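Local coordinates for protein tryptophan--tRNA ligase (Aeropyrum pernix, PDB 3A04) that catalyses the ATP-dependent attachment of L-tryptophan to tRNA(Trp), releasing AMP and diphosphate, as an aminoacyl-tRNA synthetase of class I, at residues R223-L228 with E239-T244; V106-A111 with E131-M136; Q163-K168 with Q192-L197; S30-L35 with R56-I61. All coordinates share one frame; numbering follows the deposited sequence.

Contact 1 of 4, residues R223-L228 with E239-T244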
loop_
_atom_site.group_PDB
_atom_site.type_symbol
_atom_site.label_atom_id
_atom_site.label_comp_id
_atom_site.label_asym_id
_atom_site.label_seq_id
_atom_site.Cartn_x
_atom_site.Cartn_y
_atom_site.Cartn_z
ATOM N N ARG A 223 7.787 -15.843 -8.821
ATOM C CA ARG A 223 8.668 -16.476 -7.881
ATOM C C ARG A 223 8.772 -15.574 -6.656
ATOM O O ARG A 223 8.894 -16.058 -5.526
ATOM C CB ARG A 223 10.056 -16.691 -8.583
ATOM C CG ARG A 223 10.006 -17.858 -9.591
ATOM C CD ARG A 223 11.456 -18.352 -9.970
ATOM N NE ARG A 223 12.386 -17.247 -10.229
ATOM C CZ ARG A 223 12.640 -16.748 -11.442
ATOM N NH1 ARG A 223 12.013 -17.228 -12.492
ATOM N NH2 ARG A 223 13.513 -15.770 -11.623
ATOM N N LEU A 224 8.780 -14.261 -6.866
ATOM C CA LEU A 224 8.818 -13.362 -5.711
ATOM C C LEU A 224 7.498 -13.557 -4.888
ATOM O O LEU A 224 7.531 -13.598 -3.667
ATOM C CB LEU A 224 8.984 -11.893 -6.110
ATOM C CG LEU A 224 8.818 -10.845 -4.991
ATOM C CD1 LEU A 224 9.966 -11.004 -3.932
ATOM C CD2 LEU A 224 8.780 -9.372 -5.537
ATOM N N THR A 225 6.373 -13.704 -5.567
ATOM C CA THR A 225 5.051 -14.019 -4.912
ATOM C C THR A 225 5.121 -15.311 -4.103
ATOM O O THR A 225 4.623 -15.364 -2.971
ATOM C CB THR A 225 3.898 -14.067 -5.983
ATOM O OG1 THR A 225 3.857 -12.779 -6.624
ATOM C CG2 THR A 225 2.499 -14.318 -5.366
ATOM N N ARG A 226 5.746 -16.350 -4.660
ATOM C CA ARG A 226 5.844 -17.629 -3.930
ATOM C C ARG A 226 6.760 -17.425 -2.742
ATOM O O ARG A 226 6.476 -17.929 -1.699
ATOM C CB ARG A 226 6.432 -18.703 -4.839
ATOM C CG ARG A 226 5.409 -19.188 -5.909
ATOM C CD ARG A 226 6.175 -19.914 -7.065
ATOM N NE ARG A 226 6.843 -21.172 -6.641
ATOM C CZ ARG A 226 6.236 -22.350 -6.509
ATOM N NH1 ARG A 226 4.902 -22.528 -6.683
ATOM N NH2 ARG A 226 6.965 -23.390 -6.130
ATOM N N ASP A 227 7.851 -16.655 -2.899
ATOM C CA ASP A 227 8.670 -16.301 -1.700
ATOM C C ASP A 227 7.882 -15.541 -0.624
ATOM O O ASP A 227 8.020 -15.836 0.549
ATOM C CB ASP A 227 9.915 -15.522 -2.018
ATOM C CG ASP A 227 10.914 -16.345 -2.875
ATOM O OD1 ASP A 227 10.776 -17.571 -2.957
ATOM O OD2 ASP A 227 11.732 -15.727 -3.595
ATOM N N LEU A 228 7.126 -14.521 -1.022
ATOM C CA LEU A 228 6.268 -13.816 -0.097
ATOM C C LEU A 228 5.312 -14.772 0.667
ATOM O O LEU A 228 5.194 -14.683 1.918
ATOM C CB LEU A 228 5.538 -12.611 -0.782
ATOM C CG LEU A 228 6.377 -11.372 -1.067
ATOM C CD1 LEU A 228 5.529 -10.487 -2.052
ATOM C CD2 LEU A 228 6.647 -10.607 0.306
ATOM N N GLU A 239 -0.331 -20.673 0.732
ATOM C CA GLU A 239 0.294 -21.640 -0.138
ATOM C C GLU A 239 0.969 -20.923 -1.339
ATOM O O GLU A 239 0.480 -19.857 -1.888
ATOM C CB GLU A 239 -0.751 -22.715 -0.571
ATOM C CG GLU A 239 -0.187 -23.686 -1.746
ATOM C CD GLU A 239 -0.982 -25.003 -2.018
ATOM O OE1 GLU A 239 -0.991 -25.808 -1.052
ATOM O OE2 GLU A 239 -1.551 -25.264 -3.190
ATOM N N ARG A 240 2.081 -21.511 -1.786
ATOM C CA ARG A 240 2.770 -21.031 -2.974
ATOM C C ARG A 240 1.834 -21.206 -4.217
ATOM O O ARG A 240 1.235 -22.263 -4.392
ATOM C CB ARG A 240 4.061 -21.849 -3.177
ATOM C CG ARG A 240 5.145 -21.435 -2.149
ATOM C CD ARG A 240 6.504 -22.204 -2.417
ATOM N NE ARG A 240 6.337 -23.635 -2.214
ATOM C CZ ARG A 240 6.325 -24.281 -1.036
ATOM N NH1 ARG A 240 6.542 -23.626 0.122
ATOM N NH2 ARG A 240 6.133 -25.619 -1.024
ATOM N N PRO A 241 1.635 -20.143 -5.013
ATOM C CA PRO A 241 0.705 -20.347 -6.157
ATOM C C PRO A 241 1.302 -21.203 -7.262
ATOM O O PRO A 241 2.486 -21.104 -7.552
ATOM C CB PRO A 241 0.486 -18.920 -6.699
ATOM C CG PRO A 241 1.779 -18.123 -6.161
ATOM C CD PRO A 241 1.915 -18.729 -4.754
ATOM N N ALA A 242 0.456 -22.004 -7.875
ATOM C CA ALA A 242 0.789 -22.785 -9.085
ATOM C C ALA A 242 0.676 -21.903 -10.337
ATOM O O ALA A 242 0.156 -20.808 -10.257
ATOM C CB ALA A 242 -0.140 -24.009 -9.189
ATOM N N SER A 243 1.225 -22.370 -11.458
ATOM C CA SER A 243 1.219 -21.642 -12.674
ATOM C C SER A 243 1.165 -22.570 -13.883
ATOM O O SER A 243 1.585 -23.759 -13.816
ATOM C CB SER A 243 2.445 -20.717 -12.744
ATOM O OG SER A 243 3.646 -21.376 -12.339
ATOM N N THR A 244 0.642 -22.062 -14.999
ATOM C CA THR A 244 0.749 -22.789 -16.290
ATOM C C THR A 244 1.415 -21.774 -17.171
ATOM O O THR A 244 1.298 -20.564 -16.872
ATOM C CB THR A 244 -0.572 -23.242 -16.910
ATOM O OG1 THR A 244 -1.461 -22.111 -17.038
ATOM C CG2 THR A 244 -1.307 -24.313 -16.026
#
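Arg-226 and Arg-240 cross at about a right angle, their guanidinium planes turned 74° apart, so the two cations meet without stacking. Arg-240 lays its CB over one face of the Arg-226 guanidinium, toward the rim, 3.7 Å from NH1. Arg-226 uses the edge of the same group to bind backbone: NH1 donates to Pro-241 O at 2.9 Å. The oxygen lies in the guanidinium plane, but the donor stands 47° above the carbonyl plane. The bend at chi3 (65°) folds the arginine back to this oxygen while its CG rests on the proline ring, 3.7 Å from Pro-241 CD. Thr-225 extends the apolar strip, its CG2 packing on Pro-241 CG at 4.0 Å. Two like charges come close at Arg-226 NH2 and Arg-240 NE, 4.0 Å apart, yet each arginine has its own counter-ion: Asp-57 for Arg-226 and Asp-230 for Arg-240. A leucine in place of Arg-226 would probably leave Pro-241 O without this donor and Asp-57 without its mate. The pair illustrates how an arginine can tie a helix to the approach of a strand, here within the unit of strand 210-215, helix 219-231 and strand 242-246. That last strand runs parallel to 210-215 and antiparallel to 52-56, and helix 183-197 packs against both Thr-225 and Pro-241.

Contact 2 of 4, residues V106-A111 with E131-M136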
loop_
_atom_site.group_PDB
_atom_site.type_symbol
_atom_site.label_atom_id
_atom_site.label_comp_id
_atom_site.label_asym_id
_atom_site.label_seq_id
_atom_site.Cartn_x
_atom_site.Cartn_y
_atom_site.Cartn_z
ATOM N N VAL A 106 -10.730 -12.279 -11.593
ATOM C CA VAL A 106 -10.121 -11.384 -12.564
ATOM C C VAL A 106 -9.830 -10.053 -11.894
ATOM O O VAL A 106 -10.750 -9.331 -11.477
ATOM C CB VAL A 106 -11.057 -11.141 -13.783
ATOM C CG1 VAL A 106 -10.341 -10.132 -14.734
ATOM C CG2 VAL A 106 -11.259 -12.488 -14.562
ATOM N N ALA A 107 -8.547 -9.718 -11.781
ATOM C CA ALA A 107 -8.196 -8.447 -11.169
ATOM C C ALA A 107 -8.058 -7.393 -12.285
ATOM O O ALA A 107 -7.432 -7.656 -13.322
ATOM C CB ALA A 107 -6.842 -8.570 -10.424
ATOM N N ILE A 108 -8.628 -6.215 -12.047
ATOM C CA ILE A 108 -8.351 -5.028 -12.823
ATOM C C ILE A 108 -7.299 -4.192 -12.160
ATOM O O ILE A 108 -7.499 -3.647 -11.048
ATOM C CB ILE A 108 -9.659 -4.216 -13.032
ATOM C CG1 ILE A 108 -10.780 -5.110 -13.597
ATOM C CG2 ILE A 108 -9.362 -2.894 -13.788
ATOM C CD1 ILE A 108 -10.580 -5.626 -15.141
ATOM N N ALA A 109 -6.160 -4.040 -12.851
ATOM C CA ALA A 109 -5.021 -3.263 -12.333
ATOM C C ALA A 109 -5.128 -1.787 -12.405
ATOM O O ALA A 109 -4.231 -1.153 -12.933
ATOM C CB ALA A 109 -3.667 -3.798 -13.024
ATOM N N ASP A 110 -6.239 -1.194 -11.875
ATOM C CA ASP A 110 -6.439 0.239 -11.981
ATOM C C ASP A 110 -5.540 1.075 -11.077
ATOM O O ASP A 110 -5.279 2.238 -11.384
ATOM C CB ASP A 110 -7.950 0.621 -11.696
ATOM C CG ASP A 110 -8.340 0.464 -10.206
ATOM O OD1 ASP A 110 -8.032 -0.593 -9.569
ATOM O OD2 ASP A 110 -9.057 1.374 -9.644
ATOM N N ALA A 111 -5.020 0.502 -9.959
ATOM C CA ALA A 111 -4.068 1.213 -9.144
ATOM C C ALA A 111 -2.718 1.385 -9.938
ATOM O O ALA A 111 -2.135 2.494 -10.050
ATOM C CB ALA A 111 -3.824 0.393 -7.794
ATOM N N GLU A 131 -14.285 -2.185 -22.176
ATOM C CA GLU A 131 -13.320 -2.824 -23.031
ATOM C C GLU A 131 -12.851 -4.192 -22.468
ATOM O O GLU A 131 -12.707 -5.139 -23.223
ATOM C CB GLU A 131 -12.155 -1.910 -23.208
ATOM C CG GLU A 131 -11.210 -2.150 -24.359
ATOM C CD GLU A 131 -11.909 -2.301 -25.765
ATOM O OE1 GLU A 131 -12.968 -1.647 -26.105
ATOM O OE2 GLU A 131 -11.321 -3.105 -26.518
ATOM N N TYR A 132 -12.615 -4.327 -21.177
ATOM C CA TYR A 132 -12.085 -5.569 -20.706
ATOM C C TYR A 132 -13.217 -6.464 -20.220
ATOM O O TYR A 132 -13.405 -7.557 -20.772
ATOM C CB TYR A 132 -10.973 -5.335 -19.641
ATOM C CG TYR A 132 -9.715 -4.876 -20.373
ATOM C CD1 TYR A 132 -9.581 -3.562 -20.856
ATOM C CD2 TYR A 132 -8.778 -5.779 -20.730
ATOM C CE1 TYR A 132 -8.451 -3.167 -21.583
ATOM C CE2 TYR A 132 -7.650 -5.384 -21.437
ATOM C CZ TYR A 132 -7.520 -4.116 -21.879
ATOM O OH TYR A 132 -6.380 -3.803 -22.534
ATOM N N ILE A 133 -13.934 -6.055 -19.148
ATOM C CA ILE A 133 -14.926 -6.987 -18.610
ATOM C C ILE A 133 -15.975 -7.366 -19.700
ATOM O O ILE A 133 -16.362 -8.538 -19.812
ATOM C CB ILE A 133 -15.593 -6.456 -17.323
ATOM C CG1 ILE A 133 -14.501 -6.365 -16.210
ATOM C CG2 ILE A 133 -16.750 -7.375 -16.871
ATOM C CD1 ILE A 133 -14.896 -5.472 -14.986
ATOM N N ALA A 134 -16.454 -6.364 -20.434
ATOM C CA ALA A 134 -17.509 -6.656 -21.408
ATOM C C ALA A 134 -16.990 -7.611 -22.480
ATOM O O ALA A 134 -17.686 -8.531 -22.815
ATOM C CB ALA A 134 -18.089 -5.376 -22.011
ATOM N N ASN A 135 -15.754 -7.446 -22.960
ATOM C CA ASN A 135 -15.225 -8.442 -23.935
ATOM C C ASN A 135 -15.036 -9.824 -23.342
ATOM O O ASN A 135 -15.262 -10.838 -23.977
ATOM C CB ASN A 135 -13.932 -7.949 -24.552
ATOM C CG ASN A 135 -14.199 -7.052 -25.748
ATOM O OD1 ASN A 135 -14.804 -7.491 -26.700
ATOM N ND2 ASN A 135 -13.780 -5.816 -25.684
ATOM N N MET A 136 -14.635 -9.892 -22.080
ATOM C CA MET A 136 -14.519 -11.195 -21.435
ATOM C C MET A 136 -15.865 -11.937 -21.319
ATOM O O MET A 136 -15.973 -13.126 -21.559
ATOM C CB MET A 136 -13.961 -10.981 -20.031
ATOM C CG MET A 136 -12.458 -10.710 -20.146
ATOM S SD MET A 136 -11.835 -10.611 -18.401
ATOM C CE MET A 136 -11.142 -9.003 -18.466
#
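Val-106 and Ile-108 of the strand face the helix of 131-136, the Ile-108 and Tyr-132 CA atoms lying 8.7 Å apart. This is helix-on-sheet packing in a Rossmann-type beta-alpha-beta crossover: helix 121-139 belongs to the connection that carries the chain from strand 103-108 to the parallel neighbouring strand 147-150. The joint is wholly apolar. Ile-108 sends its CD1 to Ile-133 CG1, 4.1 Å away, the two isoleucines meeting at a slant. Val-106 and Met-136 instead run past one another in opposite directions. With chi1 at 178°, the valine's CG1 lies anti to the backbone N and meets the thioether end of the methionine, 4.0 Å from Met-136 CE and equally far from Met-136 SD. Phe-148 and Phe-77, on the flanking strands, add aromatic surface beside this pair. The helix also serves the 'HIGH' region: Tyr-132 OH bonds to Ser-80 O, its ring meets His-87 edge-to-face, and Glu-131 OE2 takes the backbone N of Phe-83. One turn of the helix is stapled from the side, where Asn-135 ND2 donates to Glu-131 O at 2.8 Å in a nearly straight bond of 166°.

Contact 3 of 4, residues Q163-K168 with Q192-L197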
loop_
_atom_site.group_PDB
_atom_site.type_symbol
_atom_site.label_atom_id
_atom_site.label_comp_id
_atom_site.label_asym_id
_atom_site.label_seq_id
_atom_site.Cartn_x
_atom_site.Cartn_y
_atom_site.Cartn_z
ATOM N N GLN A 163 0.460 -4.273 2.833
ATOM C CA GLN A 163 1.228 -3.608 3.918
ATOM C C GLN A 163 2.241 -4.543 4.622
ATOM O O GLN A 163 3.388 -4.172 4.859
ATOM C CB GLN A 163 0.296 -3.077 4.964
ATOM C CG GLN A 163 -0.648 -1.981 4.488
ATOM C CD GLN A 163 -1.703 -1.632 5.560
ATOM O OE1 GLN A 163 -2.612 -2.438 5.860
ATOM N NE2 GLN A 163 -1.597 -0.418 6.124
ATOM N N LEU A 164 1.847 -5.770 4.852
ATOM C CA LEU A 164 2.727 -6.709 5.541
ATOM C C LEU A 164 3.778 -7.244 4.578
ATOM O O LEU A 164 4.891 -7.464 5.018
ATOM C CB LEU A 164 1.931 -7.852 6.148
ATOM C CG LEU A 164 0.882 -7.359 7.197
ATOM C CD1 LEU A 164 0.208 -8.616 7.813
ATOM C CD2 LEU A 164 1.449 -6.506 8.306
ATOM N N PHE A 165 3.453 -7.405 3.269
ATOM C CA PHE A 165 4.455 -7.866 2.313
ATOM C C PHE A 165 5.608 -6.897 2.219
ATOM O O PHE A 165 6.740 -7.336 1.908
ATOM C CB PHE A 165 3.921 -8.026 0.870
ATOM C CG PHE A 165 2.902 -9.123 0.698
ATOM C CD1 PHE A 165 2.742 -10.134 1.645
ATOM C CD2 PHE A 165 2.141 -9.187 -0.490
ATOM C CE1 PHE A 165 1.794 -11.174 1.469
ATOM C CE2 PHE A 165 1.189 -10.233 -0.680
ATOM C CZ PHE A 165 1.020 -11.229 0.301
ATOM N N SER A 166 5.358 -5.592 2.396
ATOM C CA SER A 166 6.441 -4.603 2.232
ATOM C C SER A 166 7.588 -4.812 3.212
ATOM O O SER A 166 8.725 -4.375 2.919
ATOM C CB SER A 166 5.916 -3.173 2.359
ATOM O OG SER A 166 5.588 -2.883 3.708
ATOM N N GLY A 167 7.333 -5.553 4.292
ATOM C CA GLY A 167 8.416 -5.875 5.248
ATOM C C GLY A 167 9.226 -7.122 4.862
ATOM O O GLY A 167 10.259 -7.407 5.478
ATOM N N LYS A 168 8.808 -7.816 3.809
ATOM C CA LYS A 168 9.394 -9.129 3.508
ATOM C C LYS A 168 10.076 -9.222 2.162
ATOM O O LYS A 168 10.285 -10.293 1.638
ATOM C CB LYS A 168 8.336 -10.215 3.644
ATOM C CG LYS A 168 7.669 -10.271 5.037
ATOM C CD LYS A 168 8.717 -10.732 6.072
ATOM C CE LYS A 168 8.012 -11.117 7.354
ATOM N NZ LYS A 168 9.065 -11.474 8.376
ATOM N N GLN A 192 0.494 -6.719 -7.010
ATOM C CA GLN A 192 0.310 -7.862 -7.860
ATOM C C GLN A 192 0.470 -9.130 -7.086
ATOM O O GLN A 192 -0.176 -10.118 -7.414
ATOM C CB GLN A 192 1.333 -7.738 -9.029
ATOM C CG GLN A 192 0.917 -8.258 -10.286
ATOM C CD GLN A 192 2.115 -8.436 -11.279
ATOM O OE1 GLN A 192 2.108 -9.361 -12.142
ATOM N NE2 GLN A 192 3.141 -7.574 -11.130
ATOM N N ALA A 193 1.390 -9.182 -6.102
ATOM C CA ALA A 193 1.505 -10.420 -5.302
ATOM C C ALA A 193 0.190 -10.587 -4.505
ATOM O O ALA A 193 -0.254 -11.705 -4.288
ATOM C CB ALA A 193 2.680 -10.285 -4.295
ATOM N N ALA A 194 -0.313 -9.481 -3.908
ATOM C CA ALA A 194 -1.620 -9.576 -3.215
ATOM C C ALA A 194 -2.747 -10.033 -4.112
ATOM O O ALA A 194 -3.666 -10.795 -3.674
ATOM C CB ALA A 194 -1.958 -8.209 -2.549
ATOM N N ASP A 195 -2.781 -9.540 -5.350
ATOM C CA ASP A 195 -3.820 -10.059 -6.298
ATOM C C ASP A 195 -3.803 -11.615 -6.308
ATOM O O ASP A 195 -4.842 -12.264 -6.209
ATOM C CB ASP A 195 -3.558 -9.533 -7.741
ATOM C CG ASP A 195 -3.910 -8.054 -7.885
ATOM O OD1 ASP A 195 -4.798 -7.569 -7.114
ATOM O OD2 ASP A 195 -3.272 -7.350 -8.700
ATOM N N ILE A 196 -2.620 -12.216 -6.451
ATOM C CA ILE A 196 -2.535 -13.695 -6.463
ATOM C C ILE A 196 -2.899 -14.354 -5.124
ATOM O O ILE A 196 -3.691 -15.321 -5.062
ATOM C CB ILE A 196 -1.102 -14.117 -6.903
ATOM C CG1 ILE A 196 -0.878 -13.586 -8.336
ATOM C CG2 ILE A 196 -0.908 -15.649 -6.730
ATOM C CD1 ILE A 196 0.658 -13.518 -8.804
ATOM N N LEU A 197 -2.328 -13.846 -4.040
ATOM C CA LEU A 197 -2.405 -14.552 -2.757
ATOM C C LEU A 197 -3.676 -14.238 -1.996
ATOM O O LEU A 197 -4.021 -15.020 -1.170
ATOM C CB LEU A 197 -1.192 -14.114 -1.908
ATOM C CG LEU A 197 0.126 -14.645 -2.510
ATOM C CD1 LEU A 197 1.297 -14.009 -1.811
ATOM C CD2 LEU A 197 0.278 -16.201 -2.512
#
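The carbonyl oxygen of Gln-163 accepts the hydroxyl of Ser-166, OG to O 2.8 Å, and weakly its backbone N as well, just where Phe-165 reaches across to Ala-193, Ala-194 and Leu-197. The hydroxyl sits 26° off the carbonyl plane. Every contact between the two segments is made by Phe-165. Its CG stands anti to the carbonyl carbon (chi1 -67°), which carries the ring toward helix 183-197. There the ring presents an edge, with Ala-194 N close to the ring plane and 3.6 Å from CE2. Ala-193 and Leu-197 approach obliquely, Ala-193 CB 3.9 Å from CE2 and Leu-197 CD1 3.5 Å from CZ. The short alanine side chains are consistent with so close an approach to the helix backbone. Were Phe-165 cut back to an alanine, the helices would be likely to lose their contact here and Leu-197 CD1 its aromatic partner. The other flank of helix 156-165 belongs to the dimer, for Gln-163 NE2 binds Gln-151 O of the second subunit and Leu-164 packs on Phe-114 of that subunit. No hydrogen bond crosses between the segments, so they are joined through shape and apolar contact, and polar bonding is kept within the segments or directed to other neighbours.

Contact 4 of 4, residues S30-L35 with R56-I61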
loop_
_atom_site.group_PDB
_atom_site.type_symbol
_atom_site.label_atom_id
_atom_site.label_comp_id
_atom_site.label_asym_id
_atom_site.label_seq_id
_atom_site.Cartn_x
_atom_site.Cartn_y
_atom_site.Cartn_z
ATOM N N SER A 30 2.999 -31.884 -20.059
ATOM C CA SER A 30 2.530 -33.289 -20.213
ATOM C C SER A 30 2.565 -34.139 -18.891
ATOM O O SER A 30 1.764 -35.067 -18.709
ATOM C CB SER A 30 3.345 -33.968 -21.328
ATOM O OG SER A 30 4.725 -33.735 -21.093
ATOM N N GLU A 31 3.419 -33.761 -17.930
ATOM C CA GLU A 31 3.493 -34.529 -16.664
ATOM C C GLU A 31 2.178 -34.452 -15.873
ATOM O O GLU A 31 1.900 -35.309 -15.021
ATOM C CB GLU A 31 4.676 -34.062 -15.825
ATOM C CG GLU A 31 6.050 -34.159 -16.525
ATOM C CD GLU A 31 7.213 -33.705 -15.587
ATOM O OE1 GLU A 31 6.933 -33.253 -14.421
ATOM O OE2 GLU A 31 8.401 -33.809 -16.008
ATOM N N VAL A 32 1.306 -33.472 -16.175
ATOM C CA VAL A 32 0.055 -33.446 -15.431
ATOM C C VAL A 32 -1.063 -34.156 -16.125
ATOM O O VAL A 32 -2.164 -34.175 -15.601
ATOM C CB VAL A 32 -0.471 -32.009 -15.062
ATOM C CG1 VAL A 32 0.492 -31.281 -14.180
ATOM C CG2 VAL A 32 -0.876 -31.147 -16.345
ATOM N N LEU A 33 -0.820 -34.760 -17.283
ATOM C CA LEU A 33 -1.913 -35.409 -18.007
ATOM C C LEU A 33 -2.684 -36.414 -17.162
ATOM O O LEU A 33 -3.943 -36.375 -17.112
ATOM C CB LEU A 33 -1.471 -35.936 -19.393
ATOM C CG LEU A 33 -1.076 -34.768 -20.332
ATOM C CD1 LEU A 33 -0.304 -35.156 -21.608
ATOM C CD2 LEU A 33 -2.287 -33.820 -20.700
ATOM N N PRO A 34 -1.954 -37.288 -16.431
ATOM C CA PRO A 34 -2.655 -38.309 -15.681
ATOM C C PRO A 34 -3.445 -37.635 -14.542
ATOM O O PRO A 34 -4.567 -38.027 -14.266
ATOM C CB PRO A 34 -1.513 -39.171 -15.111
ATOM C CG PRO A 34 -0.356 -39.008 -16.110
ATOM C CD PRO A 34 -0.488 -37.526 -16.487
ATOM N N LEU A 35 -2.901 -36.588 -13.921
ATOM C CA LEU A 35 -3.695 -35.892 -12.892
ATOM C C LEU A 35 -4.922 -35.220 -13.482
ATOM O O LEU A 35 -6.027 -35.202 -12.895
ATOM C CB LEU A 35 -2.815 -34.894 -12.079
ATOM C CG LEU A 35 -2.111 -35.622 -10.926
ATOM C CD1 LEU A 35 -0.917 -34.852 -10.399
ATOM C CD2 LEU A 35 -3.096 -36.090 -9.784
ATOM N N ARG A 56 4.059 -25.142 -13.053
ATOM C CA ARG A 56 4.762 -25.345 -11.774
ATOM C C ARG A 56 3.692 -25.553 -10.725
ATOM O O ARG A 56 2.813 -24.692 -10.552
ATOM C CB ARG A 56 5.680 -24.175 -11.459
ATOM C CG ARG A 56 6.464 -24.391 -10.082
ATOM C CD ARG A 56 7.497 -23.312 -9.930
ATOM N NE ARG A 56 6.903 -21.951 -9.957
ATOM C CZ ARG A 56 7.465 -20.910 -10.553
ATOM N NH1 ARG A 56 8.667 -21.017 -11.121
ATOM N NH2 ARG A 56 6.843 -19.717 -10.564
ATOM N N ASP A 57 3.684 -26.735 -10.079
ATOM C CA ASP A 57 2.755 -27.058 -8.982
ATOM C C ASP A 57 1.291 -27.220 -9.388
ATOM O O ASP A 57 0.415 -27.332 -8.522
ATOM C CB ASP A 57 2.894 -25.987 -7.840
ATOM C CG ASP A 57 4.242 -26.119 -7.026
ATOM O OD1 ASP A 57 4.953 -27.157 -7.220
ATOM O OD2 ASP A 57 4.537 -25.210 -6.206
ATOM N N PHE A 58 0.966 -27.199 -10.698
ATOM C CA PHE A 58 -0.463 -27.439 -11.114
ATOM C C PHE A 58 -0.962 -28.849 -10.731
ATOM O O PHE A 58 -2.175 -29.126 -10.535
ATOM C CB PHE A 58 -0.587 -27.177 -12.655
ATOM C CG PHE A 58 -2.019 -27.085 -13.179
ATOM C CD1 PHE A 58 -2.968 -26.354 -12.489
ATOM C CD2 PHE A 58 -2.394 -27.767 -14.366
ATOM C CE1 PHE A 58 -4.337 -26.252 -12.978
ATOM C CE2 PHE A 58 -3.704 -27.721 -14.857
ATOM C CZ PHE A 58 -4.687 -26.968 -14.180
ATOM N N ASP A 59 -0.032 -29.793 -10.637
ATOM C CA ASP A 59 -0.350 -31.107 -9.998
ATOM C C ASP A 59 -0.997 -31.030 -8.610
ATOM O O ASP A 59 -2.037 -31.676 -8.347
ATOM C CB ASP A 59 0.894 -32.005 -9.957
ATOM C CG ASP A 59 2.073 -31.378 -9.224
ATOM O OD1 ASP A 59 2.200 -30.154 -9.155
ATOM O OD2 ASP A 59 2.938 -32.149 -8.747
ATOM N N LYS A 60 -0.433 -30.190 -7.745
ATOM C CA LYS A 60 -1.024 -29.980 -6.397
ATOM C C LYS A 60 -2.434 -29.446 -6.535
ATOM O O LYS A 60 -3.335 -29.827 -5.773
ATOM C CB LYS A 60 -0.150 -28.978 -5.592
ATOM C CG LYS A 60 1.268 -29.537 -5.261
ATOM C CD LYS A 60 2.198 -28.500 -4.642
ATOM C CE LYS A 60 1.816 -28.044 -3.219
ATOM N NZ LYS A 60 2.723 -26.895 -2.679
ATOM N N ILE A 61 -2.658 -28.559 -7.544
ATOM C CA ILE A 61 -4.026 -28.010 -7.703
ATOM C C ILE A 61 -5.007 -29.111 -8.049
ATOM O O ILE A 61 -6.104 -29.165 -7.508
ATOM C CB ILE A 61 -4.079 -26.969 -8.879
ATOM C CG1 ILE A 61 -2.996 -25.918 -8.702
ATOM C CG2 ILE A 61 -5.512 -26.360 -8.965
ATOM C CD1 ILE A 61 -3.249 -25.069 -7.348
#
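Val-32 and Asp-59 bring the two backbones closest, their CA atoms 5.9 Å apart. On one side the chain leaves a short 3-10 segment and enters helix 33-38; on the other it leaves strand 52-56 and begins helix 58-66. Asp-57 holds the N-cap position of the latter with a positive phi of 69°, but its side chain makes no capping bond. The two methyls of Val-32 are divided between successive residues: CG1 lies 3.9 Å from the backbone N of Asp-59, while CG2 meets the edge of the Phe-58 ring, near its plane, at 4.2 Å from CD2. Each of the two helices follows a strand, 27-28 and 52-56 respectively, and these strands pair antiparallel at one border of the sheet. The contact therefore joins two successive strand-to-helix passages in the N-terminal part of the chain. Three residues beyond Val-32, Leu-35 continues the same apolar face. Its CD1 presses on the aliphatic base of Asp-59, 3.4 Å from CB and 3.8 Å from CA. Asp-59 can offer a carbon here because its CG sits between the backbone N and the carbonyl carbon (chi1 57°), which leads the carboxylate away from the leucine. Farther along helix 58-66, Leu-62 takes up both Val-32 and Leu-35, and Glu-63 also touches Leu-35.

Contact 1 touches both contact 3 and contact 4, which do not touch each other (nearest atoms about 9 Å apart). Its centre lies 11 Å from that of contact 3, which it meets through Leu-228 and Ala-193, and 15 Å from that of contact 4, to which it is bound by a salt bridge of 2.7 Å between Arg-226 NH1 and Asp-57 OD2. Contact 2 touches contact 3 through Ala-107 and Asp-195 but neither contact 1 nor contact 4, whose centres are about 22 Å and 28 Å from its own. Its helix also bonds to the 'HIGH' region of the active site. None of the four includes residues of the iron-sulfur or cadmium sites.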